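Side-chain contacts in 5-Carboxyvanillate Decarboxylase (Novosphingobium aromaticivorans, PDB 4QRN), which probably catalyses the metal-dependent decarboxylation of 5-carboxyvanillate, and is captured here with manganese and a nitro-substituted inhibitor in the active site: residues Met240-Leu245 and Ile259-Met264; Tyr270-Leu275 and Lys296-Tyr301. All blocks are in the same frame, centred on the assembly; numbering follows the deposited sequence. Where two conformers were deposited one is given.

Interaction 1 of 2, residues Met240-Leu245 and Ile259-Met264; sequences MHLLRL and IMVGHM. With 1DF (4-hydroxy-3-methoxy-5-nitrobenzoic acid), chain F.
Leu242 holds CG anti to its backbone N (chi1 177°), which sends both methyls toward Ile259 and Val261. Leu245, one helical turn on, instead has CG beside its backbone N (chi1 -79°), and this turns its side chain toward Ile259. The setting is the amidohydrolase beta/alpha barrel. Helix 233-248 lies between the neighbouring parallel strands 207-209 and 259-261 in the chain, so the three form a beta-alpha-beta unit. Helix segment and strand run nearly antiparallel, at 158°, with their axes 10.5 Å apart.

The contact is wholly apolar and buried. Leu242 divides its methyls between two strand residues. CD2 lies against CG1 of Val261 at 3.9 Å and is almost as close to CG2. CD1 meets CG2 of Ile259 at 4.1 Å, where the two side chains lie alongside each other, pointing opposite ways. Leu245 comes in roughly perpendicular to Ile259, with their CD1 atoms 4.1 Å apart. Met260 points the other way, and its side chain packs on Tyr208 and Leu307 of the adjoining strands. Val306 also touches Leu242, and Ile209 touches both Leu245 and Ile259.

Beyond the strand, the chain enters the ligand pocket at His263. The ring is held through both nitrogens: ND1 bonds Glu266, and NE2 bonds Asp336 of the manganese site. NE2 also makes a weak, bent hydrogen bond to the inhibitor's nitro group, with the acceptor at the ring edge. In that bond NE2 lies 2.9 Å from O11.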
loop_
_atom_site.group_PDB
_atom_site.type_symbol
_atom_site.label_atom_id
_atom_site.label_comp_id
_atom_site.label_asym_id
_atom_site.label_seq_id
_atom_site.Cartn_x
_atom_site.Cartn_y
_atom_site.Cartn_z
ATOM N N MET A 240 -5.739 -0.623 -4.988
ATOM C CA MET A 240 -6.827 -1.594 -4.947
ATOM C C MET A 240 -7.586 -1.615 -6.271
ATOM O O MET A 240 -7.933 -2.673 -6.793
ATOM C CB MET A 240 -7.803 -1.276 -3.810
ATOM C CG MET A 240 -8.917 -2.310 -3.689
ATOM S SD MET A 240 -10.140 -1.879 -2.436
ATOM C CE MET A 240 -10.850 -0.390 -3.091
ATOM N N HIS A 241 -7.883 -0.428 -6.789
ATOM C CA HIS A 241 -8.680 -0.326 -8.009
ATOM C C HIS A 241 -7.956 -0.952 -9.198
ATOM O O HIS A 241 -8.544 -1.736 -9.955
ATOM C CB HIS A 241 -9.015 1.132 -8.272
ATOM C CG HIS A 241 -10.215 1.338 -9.139
ATOM N ND1 HIS A 241 -10.888 2.532 -9.135
ATOM C CD2 HIS A 241 -10.920 0.509 -9.958
ATOM C CE1 HIS A 241 -11.933 2.437 -9.942
ATOM N NE2 HIS A 241 -11.990 1.222 -10.450
ATOM N N LEU A 242 -6.680 -0.616 -9.377
ATOM C CA LEU A 242 -5.916 -1.209 -10.461
ATOM C C LEU A 242 -5.816 -2.723 -10.268
ATOM O O LEU A 242 -5.978 -3.504 -11.224
ATOM C CB LEU A 242 -4.547 -0.573 -10.567
ATOM C CG LEU A 242 -3.627 -1.183 -11.631
ATOM C CD1 LEU A 242 -4.255 -1.182 -13.029
ATOM C CD2 LEU A 242 -2.303 -0.440 -11.622
ATOM N N LEU A 243 -5.550 -3.168 -9.034
ATOM C CA LEU A 243 -5.417 -4.596 -8.790
ATOM C C LEU A 243 -6.715 -5.341 -9.107
ATOM O O LEU A 243 -6.695 -6.420 -9.700
ATOM C CB LEU A 243 -4.972 -4.840 -7.355
ATOM C CG LEU A 243 -4.692 -6.292 -6.976
ATOM C CD1 LEU A 243 -3.644 -6.944 -7.883
ATOM C CD2 LEU A 243 -4.240 -6.375 -5.514
ATOM N N ARG A 244 -7.869 -4.784 -8.723
ATOM C CA ARG A 244 -9.202 -5.348 -9.018
ATOM C C ARG A 244 -9.396 -5.517 -10.517
ATOM O O ARG A 244 -9.947 -6.500 -10.991
ATOM C CB ARG A 244 -10.322 -4.417 -8.494
ATOM C CG ARG A 244 -10.587 -4.575 -6.996
ATOM C CD ARG A 244 -11.717 -3.712 -6.424
ATOM N NE ARG A 244 -13.010 -3.967 -7.048
ATOM C CZ ARG A 244 -14.183 -3.982 -6.414
ATOM N NH1 ARG A 244 -15.286 -4.165 -7.113
ATOM N NH2 ARG A 244 -14.271 -3.828 -5.096
ATOM N N LEU A 245 -8.975 -4.502 -11.265
ATOM C CA LEU A 245 -9.107 -4.573 -12.711
ATOM C C LEU A 245 -8.193 -5.635 -13.319
ATOM O O LEU A 245 -8.609 -6.388 -14.211
ATOM C CB LEU A 245 -8.823 -3.212 -13.325
ATOM C CG LEU A 245 -9.994 -2.244 -13.226
ATOM C CD1 LEU A 245 -9.533 -0.808 -13.482
ATOM C CD2 LEU A 245 -11.093 -2.628 -14.226
ATOM N N ILE A 259 -3.504 1.177 -19.017
ATOM C CA ILE A 259 -3.913 1.924 -17.834
ATOM C C ILE A 259 -2.679 2.533 -17.196
ATOM O O ILE A 259 -1.698 1.836 -16.916
ATOM C CB ILE A 259 -4.697 1.072 -16.817
ATOM C CG1 ILE A 259 -5.973 0.530 -17.474
ATOM C CG2 ILE A 259 -5.002 1.931 -15.560
ATOM C CD1 ILE A 259 -6.859 -0.330 -16.546
ATOM N N MET A 260 -2.741 3.848 -16.977
ATOM C CA MET A 260 -1.710 4.617 -16.292
ATOM C C MET A 260 -2.106 4.876 -14.849
ATOM O O MET A 260 -3.265 5.165 -14.578
ATOM C CB MET A 260 -1.554 5.970 -16.999
ATOM C CG MET A 260 -1.090 5.899 -18.428
ATOM S SD MET A 260 -1.285 7.494 -19.251
ATOM C CE MET A 260 -0.424 7.162 -20.764
ATOM N N VAL A 261 -1.128 4.784 -13.954
ATOM C CA VAL A 261 -1.300 5.238 -12.580
ATOM C C VAL A 261 -0.061 6.023 -12.175
ATOM O O VAL A 261 1.035 5.843 -12.727
ATOM C CB VAL A 261 -1.550 4.092 -11.585
ATOM C CG1 VAL A 261 -2.918 3.457 -11.808
ATOM C CG2 VAL A 261 -0.441 3.053 -11.670
ATOM N N GLY A 262 -0.262 6.912 -11.219
ATOM C CA GLY A 262 0.784 7.747 -10.677
ATOM C C GLY A 262 1.430 7.162 -9.437
ATOM O O GLY A 262 1.313 5.974 -9.121
ATOM N N HIS A 263 2.185 8.029 -8.750
ATOM C CA HIS A 263 2.690 7.733 -7.415
ATOM C C HIS A 263 3.456 6.419 -7.411
ATOM O O HIS A 263 3.361 5.617 -6.485
ATOM C CB HIS A 263 1.548 7.802 -6.378
ATOM C CG HIS A 263 0.655 8.971 -6.641
ATOM N ND1 HIS A 263 -0.569 8.830 -7.255
ATOM C CD2 HIS A 263 0.887 10.308 -6.560
ATOM C CE1 HIS A 263 -1.079 10.032 -7.479
ATOM N NE2 HIS A 263 -0.214 10.945 -7.071
ATOM N N MET A 264 4.291 6.257 -8.444
ATOM C CA MET A 264 5.187 5.111 -8.545
ATOM C C MET A 264 4.443 3.785 -8.583
ATOM O O MET A 264 4.989 2.731 -8.220
ATOM C CB MET A 264 6.258 5.136 -7.431
ATOM C CG MET A 264 7.691 4.911 -7.904
ATOM S SD MET A 264 8.326 6.336 -8.848
ATOM C CE MET A 264 8.109 5.800 -10.520
HETATM C C1 1DF F . -3.528 15.841 -3.435
HETATM C CO1 1DF F . -2.575 15.111 -4.088
HETATM C CO2 1DF F . -4.779 16.051 -4.056
HETATM C CM1 1DF F . -2.898 14.694 -5.423
HETATM C CM2 1DF F . -4.984 15.751 -5.387
HETATM O OM 1DF F . -6.158 15.979 -6.048
HETATM C CZ 1DF F . -3.986 15.166 -6.152
HETATM C CC 1DF F . -3.318 16.357 -2.060
HETATM C CV 1DF F . -7.296 16.321 -5.257
HETATM O O1 1DF F . -2.101 16.637 -1.697
HETATM O O2 1DF F . -4.303 16.518 -1.330
HETATM O O3 1DF F . -4.083 15.025 -7.441
HETATM N N 1DF F . -2.097 13.518 -5.911
HETATM O O11 1DF F . -2.335 12.967 -6.949
HETATM O O22 1DF F . -1.260 13.020 -5.109
#

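Interaction 2 of 2, residues Tyr270-Leu275 and Lys296-Tyr301; sequences YWLYRL and KTIEGY. With 1DF (4-hydroxy-3-methoxy-5-nitrobenzoic acid), chain N.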
loop_
_atom_site.group_PDB
_atom_site.type_symbol
_atom_site.label_atom_id
_atom_site.label_comp_id
_atom_site.label_asym_id
_atom_site.label_seq_id
_atom_site.Cartn_x
_atom_site.Cartn_y
_atom_site.Cartn_z
ATOM N N TYR A 270 6.229 -2.695 -6.001
ATOM C CA TYR A 270 6.961 -3.166 -4.841
ATOM C C TYR A 270 6.337 -4.439 -4.275
ATOM O O TYR A 270 7.049 -5.344 -3.820
ATOM C CB TYR A 270 7.004 -2.057 -3.816
ATOM C CG TYR A 270 7.864 -2.329 -2.598
ATOM C CD1 TYR A 270 9.244 -2.278 -2.665
ATOM C CD2 TYR A 270 7.272 -2.589 -1.354
ATOM C CE1 TYR A 270 10.017 -2.476 -1.513
ATOM C CE2 TYR A 270 8.029 -2.777 -0.222
ATOM C CZ TYR A 270 9.397 -2.710 -0.301
ATOM O OH TYR A 270 10.189 -2.859 0.805
ATOM N N TRP A 271 5.009 -4.516 -4.305
ATOM C CA TRP A 271 4.285 -5.686 -3.834
ATOM C C TRP A 271 4.299 -6.850 -4.828
ATOM O O TRP A 271 3.718 -7.891 -4.536
ATOM C CB TRP A 271 2.827 -5.334 -3.608
ATOM C CG TRP A 271 2.472 -4.553 -2.389
ATOM C CD1 TRP A 271 1.841 -3.345 -2.364
ATOM C CD2 TRP A 271 2.582 -4.982 -1.029
ATOM N NE1 TRP A 271 1.550 -2.989 -1.065
ATOM C CE2 TRP A 271 1.992 -3.978 -0.229
ATOM C CE3 TRP A 271 3.063 -6.139 -0.424
ATOM C CZ2 TRP A 271 1.889 -4.098 1.157
ATOM C CZ3 TRP A 271 2.977 -6.248 0.966
ATOM C CH2 TRP A 271 2.386 -5.245 1.723
ATOM N N LEU A 272 4.906 -6.690 -6.005
ATOM C CA LEU A 272 4.634 -7.610 -7.108
ATOM C C LEU A 272 4.837 -9.076 -6.762
ATOM O O LEU A 272 4.024 -9.922 -7.141
ATOM C CB LEU A 272 5.515 -7.248 -8.293
ATOM C CG LEU A 272 5.334 -8.108 -9.532
ATOM C CD1 LEU A 272 3.869 -8.083 -10.047
ATOM C CD2 LEU A 272 6.330 -7.629 -10.604
ATOM N N TYR A 273 5.940 -9.426 -6.102
ATOM C CA TYR A 273 6.190 -10.831 -5.802
ATOM C C TYR A 273 5.029 -11.416 -4.974
ATOM O O TYR A 273 4.553 -12.527 -5.258
ATOM C CB TYR A 273 7.516 -10.980 -5.038
ATOM C CG TYR A 273 7.902 -12.422 -4.806
ATOM C CD1 TYR A 273 7.446 -13.116 -3.696
ATOM C CD2 TYR A 273 8.715 -13.101 -5.734
ATOM C CE1 TYR A 273 7.780 -14.441 -3.517
ATOM C CE2 TYR A 273 9.079 -14.408 -5.539
ATOM C CZ TYR A 273 8.603 -15.084 -4.433
ATOM O OH TYR A 273 8.972 -16.405 -4.266
ATOM N N ARG A 274 4.613 -10.678 -3.946
ATOM C CA ARG A 274 3.515 -11.082 -3.085
ATOM C C ARG A 274 2.185 -11.087 -3.850
ATOM O O ARG A 274 1.362 -11.992 -3.645
ATOM C CB ARG A 274 3.482 -10.175 -1.872
ATOM C CG ARG A 274 2.392 -10.459 -0.867
ATOM C CD ARG A 274 2.938 -10.029 0.481
ATOM N NE ARG A 274 2.038 -10.057 1.618
ATOM C CZ ARG A 274 1.807 -11.119 2.374
ATOM N NH1 ARG A 274 2.283 -12.330 2.033
ATOM N NH2 ARG A 274 1.054 -10.971 3.468
ATOM N N LEU A 275 1.947 -10.115 -4.708
ATOM C CA LEU A 275 0.727 -10.098 -5.506
ATOM C C LEU A 275 0.602 -11.381 -6.317
ATOM O O LEU A 275 -0.436 -12.048 -6.313
ATOM C CB LEU A 275 0.673 -8.901 -6.448
ATOM C CG LEU A 275 0.639 -7.518 -5.813
ATOM C CD1 LEU A 275 0.646 -6.447 -6.894
ATOM C CD2 LEU A 275 -0.544 -7.338 -4.889
ATOM N N LYS A 296 -2.031 -14.069 -18.236
ATOM C CA LYS A 296 -0.673 -13.657 -17.854
ATOM C C LYS A 296 -0.591 -13.577 -16.338
ATOM O O LYS A 296 -1.611 -13.573 -15.640
ATOM C CB LYS A 296 -0.285 -12.281 -18.428
ATOM C CG LYS A 296 -0.422 -12.185 -19.927
ATOM C CD LYS A 296 0.105 -10.854 -20.458
ATOM C CE LYS A 296 0.130 -10.856 -21.978
ATOM N NZ LYS A 296 0.805 -9.657 -22.484
ATOM N N THR A 297 0.629 -13.525 -15.830
ATOM C CA THR A 297 0.864 -13.142 -14.445
ATOM C C THR A 297 0.620 -11.649 -14.273
ATOM O O THR A 297 0.573 -10.883 -15.243
ATOM C CB THR A 297 2.308 -13.451 -14.036
ATOM O OG1 THR A 297 3.178 -12.689 -14.879
ATOM C CG2 THR A 297 2.616 -14.945 -14.178
ATOM N N ILE A 298 0.489 -11.234 -13.018
ATOM C CA ILE A 298 0.373 -9.808 -12.730
ATOM C C ILE A 298 1.620 -9.082 -13.239
ATOM O O ILE A 298 1.515 -7.997 -13.823
ATOM C CB ILE A 298 0.103 -9.568 -11.223
ATOM C CG1 ILE A 298 -1.280 -10.165 -10.882
ATOM C CG2 ILE A 298 0.143 -8.072 -10.909
ATOM C CD1 ILE A 298 -1.603 -10.170 -9.400
ATOM N N GLU A 299 2.795 -9.681 -13.067
ATOM C CA GLU A 299 4.011 -9.127 -13.635
ATOM C C GLU A 299 3.878 -8.925 -15.155
ATOM O O GLU A 299 4.261 -7.863 -15.692
ATOM C CB GLU A 299 5.181 -10.042 -13.304
ATOM C CG GLU A 299 6.473 -9.571 -13.929
ATOM C CD GLU A 299 7.637 -10.387 -13.487
ATOM O OE1 GLU A 299 7.435 -11.552 -13.082
ATOM O OE2 GLU A 299 8.757 -9.862 -13.530
ATOM N N GLY A 300 3.339 -9.933 -15.839
ATOM C CA GLY A 300 3.117 -9.810 -17.264
ATOM C C GLY A 300 2.239 -8.629 -17.631
ATOM O O GLY A 300 2.550 -7.906 -18.588
ATOM N N TYR A 301 1.156 -8.422 -16.896
ATOM C CA TYR A 301 0.294 -7.280 -17.194
ATOM C C TYR A 301 1.003 -5.968 -16.902
ATOM O O TYR A 301 0.773 -4.995 -17.611
ATOM C CB TYR A 301 -1.036 -7.339 -16.419
ATOM C CG TYR A 301 -1.880 -8.525 -16.821
ATOM C CD1 TYR A 301 -2.356 -8.657 -18.129
ATOM C CD2 TYR A 301 -2.170 -9.532 -15.914
ATOM C CE1 TYR A 301 -3.112 -9.755 -18.504
ATOM C CE2 TYR A 301 -2.906 -10.632 -16.277
ATOM C CZ TYR A 301 -3.371 -10.744 -17.570
ATOM O OH TYR A 301 -4.075 -11.879 -17.898
HETATM C C1 1DF N . -1.758 -15.862 5.417
HETATM C CO1 1DF N . -0.519 -15.284 5.263
HETATM C CO2 1DF N . -2.302 -16.011 6.691
HETATM C CM1 1DF N . 0.133 -14.865 6.433
HETATM C CM2 1DF N . -1.549 -15.733 7.816
HETATM O OM 1DF N . -2.011 -15.890 9.092
HETATM C CZ 1DF N . -0.275 -15.229 7.690
HETATM C CC 1DF N . -2.515 -16.340 4.260
HETATM C CV 1DF N . -3.375 -16.140 9.273
HETATM O O1 1DF N . -3.757 -16.415 4.334
HETATM O O2 1DF N . -1.896 -16.725 3.196
HETATM O O3 1DF N . 0.542 -15.168 8.750
HETATM N N 1DF N . 1.178 -13.802 6.256
HETATM O O11 1DF N . 1.725 -13.239 7.169
HETATM O O22 1DF N . 1.330 -13.354 5.099
#
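Leu272 and Leu275, one turn apart on helix 268-284, pack on the first turn of helix 298-304. These are two of the helices on the outside of the amidohydrolase beta/alpha barrel.

The packing between the helices is apolar. With chi1 at -179°, the Leu272 side chain swings away from its own backbone N and takes its two methyls to Ile298 and Glu299. CD1 meets CG2 of Ile298 at 3.8 Å and also lies 3.6 Å from the backbone N of Glu299. CD2 rests on the aliphatic part of Glu299, 3.8 Å from its CB, with the leucine lying crosswise over the glutamate chain. CD1 of Ile298 reaches back to Leu275, 3.9 Å from its CB. Cutting Leu272 back to alanine would remove both methyls and is likely to open a gap beside Ile298 CG2 and let the aliphatic part of Glu299 move more freely.

Polar contacts cap the start of helix 298-304. Thr297 is the N-cap: its OG1 accepts from Gly300 N at 2.9 Å with a fairly straight bond (157°). The carboxylate of Asp276, next along the first helix, takes the N-H groups of Ile298 and Glu299, one on each oxygen. A separate bond ties the residue before the cap to the first turn: Lys296 N donates to Tyr301 OH at 3.0 Å, while Lys296 CB sits over one face of the same ring, toward its rim. Tyr301 OH also bonds Asp252.

The ligand contact belongs to Arg274, whose extended side chain enters the pocket of the second subunit. One nitro oxygen of the inhibitor, O22, lies in the guanidinium plane, at its edge. NH1 makes a weak bond to O22; NH2 donates to it at 2.9 Å and 155°.

How the interactions relate
Interactions 1 and 2 follow one another along the chain, and their centres are 12 Å apart. Leu243, on the same helix as Leu242, joins them: its CD2 lies 3.9 Å from Leu275 CD2 and its CD1 4.1 Å from Ile298 CD1. Helix 233-248 thus packs on strand 259-261 and also on the pair of helices in interaction 2. Each pair of segments also carries one residue to a ligand pocket, but in different subunits. His263 makes a weak hydrogen bond to the inhibitor in its own chain's pocket, where Arg274 of the second subunit bonds the same molecule. Arg274 of this chain in turn bonds the inhibitor bound in the second subunit. The side chain of Val261 is about 10 Å from the manganese ion.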